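Excinuclease ABC, subunit A. (Deinococcus radiodurans, PDB 2VF7) binds DNA and hydrolyses ATP as a zinc-containing ABC protein of the UvrA family, probably contributing to damage recognition in DNA excision repair. Local coordinates at residues A[108-113]-A[369-374]; A[112-117]-A[390-395]; A[198-203]-A[226-231]; A[693-698]-A[713-718]; A[717-722]-A[737-742]. The protein carries 1 engineered substitution. All blocks are in the same frame, centred on the assembly; numbering follows the deposited sequence.

Contact 1. Residues A[108-113]-A[369-374]; sequences SSVGSV and GYLGLD. With ADP (adenosine-5'-diphosphate), chain D.
S109, just before helix 110-113, touches the second segment through its CB, which lies 3.4 Å from L373 O. Its hydroxyl is engaged within its own segment, S109 OG lying 3.1 Å from S112 OG in a hydrogen bond whose donor is not fixed. V110 comes next and packs its branched head on the carbonyl oxygen of G372: V110 CB is 3.6 Å from G372 O. CG1 stands opposite the backbone N (chi1 167°), which puts CG2 on the side where L371 CD1 lies. L388 of helix 382-393 touches both V110 and L371 and closes this apolar patch. The loop 369-374 leads toward that helix, whose first turn contains the end of the LSPGE sequence, the ABC signature region, and on the way it borders a nucleotide site. There Y370 O accepts both ribose hydroxyls of ADP, 3.1 Å from ADP O2' and 3.2 Å from ADP O3', while the ADP phosphates are held by the P-loop around K536. The Y370 phenol is anchored at its far end by E384. G111 then supplies the one backbone bond between the segments, G111 N to L373 O at 3.1 Å and 157°, the donor tilted 17° from the carbonyl plane. The amide sits in the first helical turn, and the bare G111 CA lets L373 CB approach to 3.8 Å.

Contact 2. Residues A[112-117]-A[390-395]; sequences SVTTLS and LATQLY
T114 O lies at the edge of the Y395 ring, in plane, while T392 O stands over one face, 3.8 Å above the ring plane and displaced toward the rim. The edge contact is a short hydrogen bond: Y395 OH donates to T114 O at 2.6 Å, in the carbonyl plane and on a lone pair. Y395 is modelled in two conformers, and the bond belongs to one of them, so it may be only partly occupied. The same hydroxyl reaches T114 CB at 3.6 Å. Beside it, T392 points its OG1 at V113 O, 3.1 Å away, but L388 O competes for the same proton and the choice is not settled. With CG set between the backbone N and the carbonyl carbon (chi1 56°), Y395 swings its ring back over T392. L363 of helix 345-365 packs on both T114 and Y395. T114 OG1 turns away to V110 O. The contact joins the break between helices 110-113 and 116-127, where T115 has positive phi, to helix 382-393 and the residues that follow it. Its chemistry is hydroxyl against backbone: Y395, in this conformer, and perhaps T392 offer hydroxyl protons to the buried carbonyls of T114 and V113, where the chain turns from one helix to the next.

Contact 3. Residues A[198-203]-A[226-231]; sequences VTLGID and PVVPVY
T199 meets P229 through its hydroxyl, T199 OG1 donating to P229 O at 2.9 Å. The bond fastens the C-terminal part of helix 187-199 to strand 227-230, within the UvrA DNA-binding domain. The donor oxygen sits nearly along the C=O axis (161° at P229 O). A water also bridges the segments here, donating to T199 OG1 at 2.7 Å and accepting from Y231 N at 3.2 Å. The methyl of the threonine works alongside: with OG1 beside the backbone N (chi1 -73°), CG2 stands anti to that N, and T199 CG2 rests 3.7 Å from V228 CG2, the two side chains sliding past each other in opposite directions. V228 spreads its two methyls between two partners, since V228 CG1 touches L200 CD2 at 4.0 Å where the leucine crosses it at about a right angle. T199 OG1 also lies near the plane of the Y231 ring, at its edge.

Further out, G201 ends the helix in a Schellman motif. The strand is held from its other edge by strand 251-254, V228 pairing with G253 and V230 with Y251, so that P229, which has no amide hydrogen, has its carbonyl turned to the helix. The Y231 ring packs on A242 and L243 of helix 236-245, and its phenol oxygen, Y231 OH, is hydrogen-bonded to M247 O.

Contact 4. Residues A[693-698]-A[713-718]; sequences TVDEAH and TLREVG
R715 lies between D695 and H698, in a salt bridge with one and stacked on the other. The three join the start of helix 694-700 to the last turn of helix 705-716, two successive helices linked by a short loop in the ABC ATPase region. The guanidinium lies flat on the imidazole, planes 21° apart and group centres 4.4 Å apart. R715 CD adds a CH-pi contact over the same ring, 3.9 Å from the H698 centroid and offset toward the rim. H698 CG stands opposite the backbone N (chi1 177°), which extends the ring toward the arginine, while a bend at chi3 turns the R715 tip over it. The carboxylate meets the guanidinium more steeply, at 53°, and its D695 OD2 forms a salt bridge with R715 NE at 3.3 Å without a hydrogen bond in the strict sense. F708 meets the H698 ring as well.

Deeper in, V694 CG1 rests on L714 CB at 4.0 Å, with M602 of helix 602-605 touching both residues. After helix 705-716 the chain leaves helical angles at G718, whose positive phi belongs to a Schellman motif, G718 N bonding to R715 O. At the start of the other helix, T693 N donates to E696 OE2 at 2.9 Å, an almost straight bond that reaches the oxygen from above the carboxylate plane.

Contact 5. Residues A[717-722]-A[737-742]; sequences VGLGYL and QRIKLA
R738 runs along the loop 717-722 and meets it over nearly its whole length. It belongs to helix 733-743, which begins within the LSGGE signature motif of ABC proteins. Its CB packs against V717 CG1 at 3.8 Å and brushes L719 CD1. Further along, R738 CD comes within 3.5 Å of V717 O. A bend at chi3 (-82°) then brings the tip round so that L719 lies over one of its faces, and NE is taken by G734 O of the same helix. L719 CD2 stands over the centre of that face, 3.5 Å from R738 CZ. V717 O lies at the edge of the group, in plane, yet 3.6 Å from R738 NH1 and not hydrogen-bonded to it. R738 NH2 faces Y721 OH across 3.9 Å, again without a bond; the phenol is hydrogen-bonded to E735. R738 is modelled in two conformers, so the contacts at its tip hold for one of them.

Around this arginine the loop is shaped by G718, whose positive phi reverses the chain after helix 705-716, and by a type I turn from L719 to L722. Y721 and L722 at its end also touch a bound ADP, and thus the turn connects the signature helix with a nucleotide pocket. V717 adds its methyls to A742 and L741 on the neighbouring turn. Beyond the arginine, the L719 and I739 side chains cross at about a right angle, L719 CD1 lying only 3.5 Å from I739 CG1, tighter than usual van der Waals contact.

Contacts 2 and 5 are buried, whereas contacts 1, 3 and 4 are partly so. Contacts 1 and 2 share helix 110-113 and adjoin through a probable bond from S117 N to G111 O; both reach the second subunit. Contacts 4 and 5 share V717 and G718 and are joined by probable backbone bonds, such as V694 N to L722 O. The two pairs lie on opposite sides of the chain's centre, each including a loop that borders an ADP and a helix that begins within a signature sequence. Hydroxyls and backbone dominate contact 2, arginine packing contacts 4 and 5. Contact 3 stands apart, about 52 Å centre to centre from contact 1, in the DNA-binding domain, and incorporates a water.

Contact 1. Residues A[108-113]-A[369-374]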
# COMPACT_ATOMS: atom_id res chain seq x y z
N SER A 108 13.40 13.50 5.27
CA SER A 108 13.37 14.23 4.01
C SER A 108 14.15 15.52 4.15
O SER A 108 14.76 15.78 5.19
CB SER A 108 11.93 14.57 3.60
OG SER A 108 11.49 13.86 2.45
N SER A 109 14.12 16.32 3.08
CA SER A 109 14.66 17.67 3.04
C SER A 109 13.49 18.58 2.75
O SER A 109 12.42 18.11 2.38
CB SER A 109 15.65 17.80 1.89
OG SER A 109 16.11 16.53 1.47
N VAL A 110 13.69 19.88 2.90
CA VAL A 110 12.68 20.87 2.52
C VAL A 110 12.43 20.82 0.99
O VAL A 110 11.28 20.87 0.54
CB VAL A 110 13.11 22.27 2.98
CG1 VAL A 110 12.26 23.37 2.33
CG2 VAL A 110 13.05 22.36 4.50
N GLY A 111 13.51 20.70 0.23
CA GLY A 111 13.44 20.58 -1.22
C GLY A 111 12.81 19.33 -1.78
O GLY A 111 12.48 19.27 -2.97
N SER A 112 12.63 18.32 -0.93
CA SER A 112 11.92 17.10 -1.33
C SER A 112 10.43 17.19 -1.06
O SER A 112 9.62 16.74 -1.86
CB SER A 112 12.48 15.88 -0.61
OG SER A 112 13.89 15.88 -0.66
N VAL A 113 10.07 17.77 0.08
CA VAL A 113 8.68 17.90 0.47
C VAL A 113 7.97 18.97 -0.34
O VAL A 113 6.74 18.96 -0.46
CB VAL A 113 8.51 18.15 2.00
CG1 VAL A 113 7.04 18.14 2.41
CG2 VAL A 113 9.26 17.09 2.80
N GLY A 369 10.71 31.61 3.75
CA GLY A 369 11.85 31.90 2.88
C GLY A 369 13.19 31.94 3.58
O GLY A 369 14.20 32.32 2.98
N TYR A 370 13.21 31.55 4.86
CA TYR A 370 14.44 31.52 5.67
C TYR A 370 15.03 30.10 5.77
O TYR A 370 16.15 29.92 6.26
CB TYR A 370 14.18 32.10 7.07
CG TYR A 370 13.15 31.32 7.85
CD1 TYR A 370 11.79 31.65 7.80
CD2 TYR A 370 13.53 30.23 8.64
CE1 TYR A 370 10.84 30.91 8.51
CE2 TYR A 370 12.60 29.50 9.35
CZ TYR A 370 11.26 29.84 9.28
OH TYR A 370 10.35 29.10 10.00
N LEU A 371 14.26 29.12 5.32
CA LEU A 371 14.67 27.72 5.30
C LEU A 371 15.54 27.42 4.08
O LEU A 371 15.34 27.99 3.01
CB LEU A 371 13.44 26.80 5.31
CG LEU A 371 12.54 26.79 6.56
CD1 LEU A 371 11.29 25.94 6.37
CD2 LEU A 371 13.31 26.34 7.80
N GLY A 372 16.48 26.50 4.24
CA GLY A 372 17.32 26.04 3.12
C GLY A 372 16.80 24.72 2.60
O GLY A 372 16.28 23.91 3.36
N LEU A 373 16.92 24.47 1.30
CA LEU A 373 16.34 23.25 0.75
C LEU A 373 17.07 21.93 1.10
O LEU A 373 16.56 20.85 0.81
CB LEU A 373 15.96 23.37 -0.75
CG LEU A 373 16.75 24.01 -1.90
CD1 LEU A 373 15.93 23.83 -3.15
CD2 LEU A 373 17.02 25.49 -1.70
N ASP A 374 18.22 22.03 1.77
CA ASP A 374 18.92 20.85 2.31
C ASP A 374 18.52 20.53 3.76
O ASP A 374 18.93 19.51 4.33
CB ASP A 374 20.45 20.98 2.15
CG ASP A 374 21.03 22.19 2.91
OD1 ASP A 374 20.28 22.99 3.51
OD2 ASP A 374 22.28 22.33 2.92
PB ADP D . 12.68 30.72 15.25
O1B ADP D . 11.59 30.24 14.33
O2B ADP D . 13.00 29.83 16.42
O3B ADP D . 12.47 32.16 15.63
PA ADP D . 15.25 29.61 14.47
O1A ADP D . 14.91 28.39 13.69
O2A ADP D . 15.70 29.50 15.90
O3A ADP D . 14.05 30.69 14.38
O5' ADP D . 16.48 30.27 13.67
C5' ADP D . 16.28 31.01 12.47
C4' ADP D . 17.38 30.78 11.44
O4' ADP D . 18.24 29.70 11.81
C3' ADP D . 16.71 30.36 10.14
O3' ADP D . 17.40 30.95 9.04
C2' ADP D . 16.85 28.85 10.11
O2' ADP D . 16.81 28.28 8.80
C1' ADP D . 18.17 28.64 10.84
N9 ADP D . 18.21 27.30 11.48
C8 ADP D . 17.62 26.97 12.65
N7 ADP D . 17.84 25.67 12.97
C5 ADP D . 18.60 25.16 11.97
C6 ADP D . 19.20 23.84 11.67
N6 ADP D . 19.03 22.80 12.52
N1 ADP D . 19.93 23.71 10.53
C2 ADP D . 20.10 24.74 9.67
N3 ADP D . 19.58 25.97 9.88
C4 ADP D . 18.84 26.24 10.99

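Contact 2. Residues A[112-117]-A[390-395]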
# COMPACT_ATOMS: atom_id res chain seq x y z
N SER A 112 12.63 18.32 -0.93
CA SER A 112 11.92 17.10 -1.33
C SER A 112 10.43 17.19 -1.06
O SER A 112 9.62 16.74 -1.86
CB SER A 112 12.48 15.88 -0.61
OG SER A 112 13.89 15.88 -0.66
N VAL A 113 10.07 17.77 0.08
CA VAL A 113 8.68 17.90 0.47
C VAL A 113 7.97 18.97 -0.34
O VAL A 113 6.74 18.96 -0.46
CB VAL A 113 8.51 18.15 2.00
CG1 VAL A 113 7.04 18.14 2.41
CG2 VAL A 113 9.26 17.09 2.80
N THR A 114 8.74 19.90 -0.90
CA THR A 114 8.16 20.97 -1.70
C THR A 114 8.20 20.64 -3.18
O THR A 114 7.63 21.37 -4.00
CB THR A 114 8.85 22.32 -1.41
OG1 THR A 114 10.26 22.20 -1.56
CG2 THR A 114 8.53 22.76 0.01
N THR A 115 8.85 19.53 -3.53
CA THR A 115 9.04 19.07 -4.92
C THR A 115 10.14 19.84 -5.68
O THR A 115 10.53 19.43 -6.78
CB THR A 115 7.71 19.09 -5.75
OG1 THR A 115 6.65 18.50 -4.98
CG2 THR A 115 7.87 18.32 -7.07
N LEU A 116 10.65 20.91 -5.08
CA LEU A 116 11.59 21.84 -5.76
C LEU A 116 12.89 21.22 -6.27
O LEU A 116 13.36 21.56 -7.35
CB LEU A 116 11.90 23.05 -4.88
CG LEU A 116 10.76 23.98 -4.42
CD1 LEU A 116 11.30 25.10 -3.55
CD2 LEU A 116 9.98 24.57 -5.59
N SER A 117 13.47 20.31 -5.49
CA SER A 117 14.77 19.73 -5.81
C SER A 117 14.77 19.00 -7.13
O SER A 117 15.75 19.07 -7.86
CB SER A 117 15.26 18.79 -4.70
OG SER A 117 15.46 19.50 -3.49
N LEU A 390 1.16 22.75 3.48
CA LEU A 390 0.13 23.65 3.02
C LEU A 390 0.55 24.31 1.69
O LEU A 390 -0.22 24.32 0.72
CB LEU A 390 -0.11 24.70 4.11
CG LEU A 390 -1.39 25.51 4.00
CD1 LEU A 390 -2.57 24.59 4.05
CD2 LEU A 390 -1.51 26.58 5.09
N ALA A 391 1.76 24.86 1.66
CA ALA A 391 2.29 25.54 0.49
C ALA A 391 2.32 24.60 -0.70
O ALA A 391 1.94 24.99 -1.81
CB ALA A 391 3.66 26.08 0.78
N THR A 392 2.74 23.35 -0.47
CA THR A 392 2.88 22.35 -1.55
C THR A 392 1.53 21.98 -2.18
O THR A 392 1.45 21.67 -3.37
CB THR A 392 3.60 21.09 -1.03
OG1 THR A 392 4.87 21.47 -0.48
CG2 THR A 392 3.83 20.10 -2.15
N GLN A 393 0.49 22.00 -1.35
CA GLN A 393 -0.86 21.70 -1.77
C GLN A 393 -1.40 22.82 -2.68
O GLN A 393 -2.24 22.58 -3.54
CB GLN A 393 -1.79 21.58 -0.56
CG GLN A 393 -1.58 20.37 0.34
CD GLN A 393 -1.07 19.11 -0.37
OE1 GLN A 393 -1.81 18.41 -1.08
NE2 GLN A 393 0.21 18.81 -0.16
N LEU A 394 -0.91 24.04 -2.44
CA LEU A 394 -1.41 25.22 -3.14
C LEU A 394 -0.98 25.26 -4.60
O LEU A 394 -1.48 26.09 -5.38
CB LEU A 394 -1.03 26.50 -2.40
CG LEU A 394 -2.05 27.03 -1.37
CD1 LEU A 394 -1.53 28.28 -0.71
CD2 LEU A 394 -3.39 27.32 -2.05
N TYR A 395 -0.06 24.36 -4.97
CA TYR A 395 0.32 24.17 -6.36
C TYR A 395 0.30 22.71 -6.80
O TYR A 395 1.01 22.32 -7.73
CB TYR A 395 1.66 24.84 -6.68
CG TYR A 395 2.87 24.46 -5.84
CD1 TYR A 395 3.57 23.27 -6.07
CD2 TYR A 395 3.36 25.33 -4.86
CE1 TYR A 395 4.70 22.94 -5.32
CE2 TYR A 395 4.49 25.01 -4.10
CZ TYR A 395 5.15 23.82 -4.34
OH TYR A 395 6.27 23.51 -3.60

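Contact 3. Residues A[198-203]-A[226-231]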
# COMPACT_ATOMS: atom_id res chain seq x y z
N VAL A 198 34.99 -22.80 16.53
CA VAL A 198 35.47 -24.02 17.21
C VAL A 198 35.37 -25.25 16.31
O VAL A 198 36.25 -26.13 16.37
CB VAL A 198 34.86 -24.30 18.65
CG1 VAL A 198 34.69 -23.00 19.45
CG2 VAL A 198 33.56 -25.01 18.55
N THR A 199 34.33 -25.29 15.46
CA THR A 199 34.19 -26.34 14.42
C THR A 199 35.37 -26.25 13.44
O THR A 199 35.94 -27.25 13.02
CB THR A 199 32.81 -26.19 13.66
OG1 THR A 199 31.75 -26.62 14.51
CG2 THR A 199 32.75 -27.01 12.39
N LEU A 200 35.74 -25.03 13.08
CA LEU A 200 36.84 -24.82 12.17
C LEU A 200 38.21 -25.07 12.80
O LEU A 200 39.21 -25.02 12.10
CB LEU A 200 36.79 -23.41 11.59
CG LEU A 200 35.72 -23.06 10.57
CD1 LEU A 200 35.93 -21.61 10.19
CD2 LEU A 200 35.83 -23.98 9.36
N GLY A 201 38.26 -25.32 14.11
CA GLY A 201 39.50 -25.73 14.80
C GLY A 201 40.38 -24.56 15.22
O GLY A 201 41.60 -24.73 15.44
N ILE A 202 39.77 -23.38 15.34
CA ILE A 202 40.45 -22.19 15.86
C ILE A 202 40.24 -22.16 17.37
O ILE A 202 39.20 -22.59 17.85
CB ILE A 202 39.92 -20.90 15.16
CG1 ILE A 202 40.41 -20.88 13.71
CG2 ILE A 202 40.32 -19.61 15.95
CD1 ILE A 202 39.58 -20.05 12.78
N ASP A 203 41.24 -21.64 18.08
CA ASP A 203 41.27 -21.58 19.54
C ASP A 203 40.55 -20.33 20.10
O ASP A 203 40.97 -19.17 19.97
CB ASP A 203 42.73 -21.65 20.04
CG ASP A 203 42.85 -22.02 21.52
OD1 ASP A 203 41.84 -22.04 22.26
OD2 ASP A 203 43.99 -22.29 21.93
N PRO A 226 32.11 -19.70 4.84
CA PRO A 226 31.92 -21.15 4.86
C PRO A 226 30.71 -21.58 5.70
O PRO A 226 30.34 -20.89 6.66
CB PRO A 226 33.23 -21.67 5.47
CG PRO A 226 33.71 -20.57 6.27
CD PRO A 226 33.40 -19.34 5.46
N VAL A 227 30.11 -22.70 5.31
CA VAL A 227 28.91 -23.28 5.93
C VAL A 227 29.31 -24.59 6.59
O VAL A 227 29.69 -25.53 5.90
CB VAL A 227 27.81 -23.56 4.89
CG1 VAL A 227 26.65 -24.33 5.51
CG2 VAL A 227 27.29 -22.27 4.29
N VAL A 228 29.20 -24.65 7.93
CA VAL A 228 29.77 -25.76 8.73
C VAL A 228 28.83 -26.27 9.82
O VAL A 228 28.04 -25.49 10.37
CB VAL A 228 31.15 -25.37 9.38
CG1 VAL A 228 32.11 -24.82 8.33
CG2 VAL A 228 30.98 -24.35 10.51
N PRO A 229 28.92 -27.57 10.17
CA PRO A 229 28.06 -28.16 11.20
C PRO A 229 28.32 -27.55 12.56
O PRO A 229 29.49 -27.42 12.95
CB PRO A 229 28.51 -29.62 11.23
CG PRO A 229 29.92 -29.60 10.67
CD PRO A 229 29.85 -28.57 9.62
N VAL A 230 27.29 -27.14 13.28
CA VAL A 230 27.58 -26.60 14.61
C VAL A 230 26.99 -27.34 15.80
O VAL A 230 25.92 -27.91 15.70
CB VAL A 230 27.72 -25.01 14.71
CG1 VAL A 230 27.17 -24.26 13.49
CG2 VAL A 230 27.16 -24.42 16.05
N TYR A 231 27.76 -27.41 16.88
CA TYR A 231 27.43 -28.20 18.06
C TYR A 231 27.51 -27.31 19.30
O TYR A 231 28.58 -27.20 19.92
CB TYR A 231 28.43 -29.36 18.22
CG TYR A 231 28.58 -30.27 17.02
CD1 TYR A 231 27.78 -31.40 16.87
CD2 TYR A 231 29.54 -30.03 16.04
CE1 TYR A 231 27.91 -32.25 15.77
CE2 TYR A 231 29.68 -30.88 14.93
CZ TYR A 231 28.85 -31.98 14.82
OH TYR A 231 28.97 -32.86 13.76
O HOH W 1 30.54 -25.83 16.77

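Contact 4. Residues A[693-698]-A[713-718]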
# COMPACT_ATOMS: atom_id res chain seq x y z
N THR A 693 -8.23 7.57 35.73
CA THR A 693 -8.01 8.93 35.36
C THR A 693 -7.17 9.60 36.47
O THR A 693 -7.16 9.12 37.61
CB THR A 693 -9.39 9.56 35.23
OG1 THR A 693 -9.93 9.26 33.93
CG2 THR A 693 -9.37 11.04 35.42
N VAL A 694 -6.47 10.69 36.16
CA VAL A 694 -5.68 11.39 37.20
C VAL A 694 -6.60 11.92 38.31
O VAL A 694 -6.26 11.83 39.50
CB VAL A 694 -4.72 12.50 36.61
CG1 VAL A 694 -4.18 13.39 37.71
CG2 VAL A 694 -3.54 11.87 35.91
N ASP A 695 -7.75 12.45 37.92
CA ASP A 695 -8.82 12.83 38.86
C ASP A 695 -9.32 11.70 39.77
O ASP A 695 -9.51 11.93 40.96
CB ASP A 695 -10.03 13.36 38.10
CG ASP A 695 -9.87 14.78 37.60
OD1 ASP A 695 -10.82 15.23 36.92
OD2 ASP A 695 -8.83 15.44 37.88
N GLU A 696 -9.57 10.51 39.22
CA GLU A 696 -10.14 9.41 40.00
C GLU A 696 -9.07 8.78 40.88
O GLU A 696 -9.37 8.25 41.95
CB GLU A 696 -10.73 8.29 39.14
CG GLU A 696 -11.76 8.64 38.06
CD GLU A 696 -11.91 7.50 37.00
OE1 GLU A 696 -13.04 7.30 36.49
OE2 GLU A 696 -10.91 6.81 36.68
N ALA A 697 -7.82 8.81 40.43
CA ALA A 697 -6.71 8.27 41.22
C ALA A 697 -6.34 9.22 42.36
O ALA A 697 -5.68 8.82 43.33
CB ALA A 697 -5.51 7.98 40.34
N HIS A 698 -6.78 10.47 42.22
CA HIS A 698 -6.57 11.53 43.19
C HIS A 698 -7.44 11.22 44.41
O HIS A 698 -6.98 11.34 45.56
CB HIS A 698 -6.93 12.87 42.54
CG HIS A 698 -6.82 14.06 43.45
ND1 HIS A 698 -7.88 14.51 44.20
CD2 HIS A 698 -5.79 14.91 43.69
CE1 HIS A 698 -7.51 15.58 44.88
NE2 HIS A 698 -6.25 15.85 44.58
N THR A 713 0.27 17.56 41.20
CA THR A 713 0.93 18.40 40.17
C THR A 713 0.39 18.12 38.75
O THR A 713 0.28 19.02 37.94
CB THR A 713 2.47 18.24 40.14
OG1 THR A 713 2.82 16.85 39.96
CG2 THR A 713 3.08 18.75 41.41
N LEU A 714 0.05 16.88 38.46
CA LEU A 714 -0.59 16.54 37.19
C LEU A 714 -1.98 17.11 37.08
O LEU A 714 -2.46 17.38 35.99
CB LEU A 714 -0.64 15.04 37.00
CG LEU A 714 0.70 14.39 36.75
CD1 LEU A 714 0.52 12.89 36.88
CD2 LEU A 714 1.23 14.77 35.34
N ARG A 715 -2.62 17.30 38.22
CA ARG A 715 -4.00 17.78 38.24
C ARG A 715 -4.01 19.28 38.12
O ARG A 715 -4.73 19.83 37.29
CB ARG A 715 -4.71 17.30 39.50
CG ARG A 715 -6.17 16.99 39.30
CD ARG A 715 -6.79 16.35 40.55
NE ARG A 715 -8.16 16.82 40.77
CZ ARG A 715 -8.47 17.98 41.34
NH1 ARG A 715 -7.52 18.80 41.77
NH2 ARG A 715 -9.74 18.33 41.50
N GLU A 716 -3.17 19.93 38.93
CA GLU A 716 -2.93 21.38 38.89
C GLU A 716 -2.57 21.92 37.49
O GLU A 716 -2.84 23.09 37.17
CB GLU A 716 -1.81 21.76 39.86
CG GLU A 716 -2.25 21.97 41.30
CD GLU A 716 -1.09 22.11 42.29
OE1 GLU A 716 -0.27 21.17 42.41
OE2 GLU A 716 -1.00 23.17 42.95
N VAL A 717 -1.94 21.08 36.68
CA VAL A 717 -1.36 21.53 35.42
C VAL A 717 -2.34 21.27 34.23
O VAL A 717 -2.08 21.66 33.08
CB VAL A 717 0.09 20.93 35.26
CG1 VAL A 717 0.14 19.70 34.35
CG2 VAL A 717 1.07 22.00 34.84
N GLY A 718 -3.47 20.63 34.55
CA GLY A 718 -4.61 20.51 33.64
C GLY A 718 -4.91 19.13 33.06
O GLY A 718 -5.77 19.02 32.19

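Contact 5. Residues A[717-722]-A[737-742]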
# COMPACT_ATOMS: atom_id res chain seq x y z
N VAL A 717 -1.94 21.08 36.68
CA VAL A 717 -1.36 21.53 35.42
C VAL A 717 -2.34 21.27 34.23
O VAL A 717 -2.08 21.66 33.08
CB VAL A 717 0.09 20.93 35.26
CG1 VAL A 717 0.14 19.70 34.35
CG2 VAL A 717 1.07 22.00 34.84
N GLY A 718 -3.47 20.63 34.55
CA GLY A 718 -4.61 20.51 33.64
C GLY A 718 -4.91 19.13 33.06
O GLY A 718 -5.77 19.02 32.19
N LEU A 719 -4.22 18.10 33.55
CA LEU A 719 -4.28 16.78 32.95
C LEU A 719 -5.15 15.75 33.69
O LEU A 719 -4.89 14.57 33.61
CB LEU A 719 -2.86 16.22 32.77
CG LEU A 719 -1.83 17.01 31.96
CD1 LEU A 719 -0.56 16.23 31.92
CD2 LEU A 719 -2.31 17.27 30.55
N GLY A 720 -6.19 16.19 34.37
CA GLY A 720 -7.00 15.29 35.15
C GLY A 720 -7.72 14.24 34.33
O GLY A 720 -8.14 13.22 34.86
N TYR A 721 -7.85 14.48 33.03
CA TYR A 721 -8.61 13.60 32.15
C TYR A 721 -7.79 12.40 31.68
O TYR A 721 -8.35 11.42 31.20
CB TYR A 721 -9.21 14.40 30.96
CG TYR A 721 -8.19 15.05 30.03
CD1 TYR A 721 -7.76 14.40 28.88
CD2 TYR A 721 -7.66 16.30 30.33
CE1 TYR A 721 -6.84 14.99 28.04
CE2 TYR A 721 -6.73 16.88 29.51
CZ TYR A 721 -6.32 16.23 28.36
OH TYR A 721 -5.40 16.84 27.54
N LEU A 722 -6.47 12.48 31.84
CA LEU A 722 -5.60 11.41 31.38
C LEU A 722 -5.62 10.21 32.31
O LEU A 722 -5.86 10.37 33.50
CB LEU A 722 -4.17 11.94 31.19
CG LEU A 722 -3.95 12.98 30.10
CD1 LEU A 722 -2.51 13.36 30.02
CD2 LEU A 722 -4.40 12.43 28.75
N GLN A 737 4.45 17.73 27.22
CA GLN A 737 5.18 18.86 27.80
C GLN A 737 4.77 19.12 29.26
O GLN A 737 5.61 19.28 30.14
CB GLN A 737 5.00 20.14 26.96
CG GLN A 737 5.85 21.32 27.45
CD GLN A 737 6.20 22.35 26.37
OE1 GLN A 737 5.66 22.32 25.25
NE2 GLN A 737 7.12 23.27 26.70
N ARG A 738 3.46 19.14 29.50
CA ARG A 738 2.89 19.37 30.82
C ARG A 738 3.15 18.24 31.82
O ARG A 738 3.19 18.48 33.00
CB ARG A 738 1.39 19.67 30.71
CG ARG A 738 1.05 21.02 30.10
CD ARG A 738 -0.45 21.24 30.04
NE ARG A 738 -1.09 20.60 28.88
CZ ARG A 738 -2.39 20.32 28.78
NH1 ARG A 738 -3.23 20.59 29.79
NH2 ARG A 738 -2.88 19.76 27.67
N ILE A 739 3.31 17.00 31.35
CA ILE A 739 3.67 15.87 32.22
C ILE A 739 5.11 16.05 32.74
O ILE A 739 5.38 15.83 33.93
CB ILE A 739 3.53 14.50 31.47
CG1 ILE A 739 2.13 14.33 30.88
CG2 ILE A 739 3.87 13.31 32.36
CD1 ILE A 739 1.90 12.99 30.19
N LYS A 740 6.00 16.46 31.84
CA LYS A 740 7.41 16.68 32.15
C LYS A 740 7.57 17.82 33.12
O LYS A 740 8.41 17.78 34.01
CB LYS A 740 8.20 17.03 30.89
CG LYS A 740 8.42 15.88 29.91
CD LYS A 740 8.82 16.48 28.59
CE LYS A 740 8.67 15.50 27.48
NZ LYS A 740 9.95 14.83 27.20
N LEU A 741 6.76 18.86 32.92
CA LEU A 741 6.71 20.02 33.81
C LEU A 741 6.26 19.64 35.21
O LEU A 741 6.86 20.08 36.18
CB LEU A 741 5.77 21.07 33.24
CG LEU A 741 5.72 22.48 33.84
CD1 LEU A 741 7.12 23.07 34.00
CD2 LEU A 741 4.83 23.40 32.99
N ALA A 742 5.20 18.83 35.31
CA ALA A 742 4.64 18.44 36.60
C ALA A 742 5.62 17.59 37.40
O ALA A 742 5.71 17.70 38.63
CB ALA A 742 3.31 17.73 36.43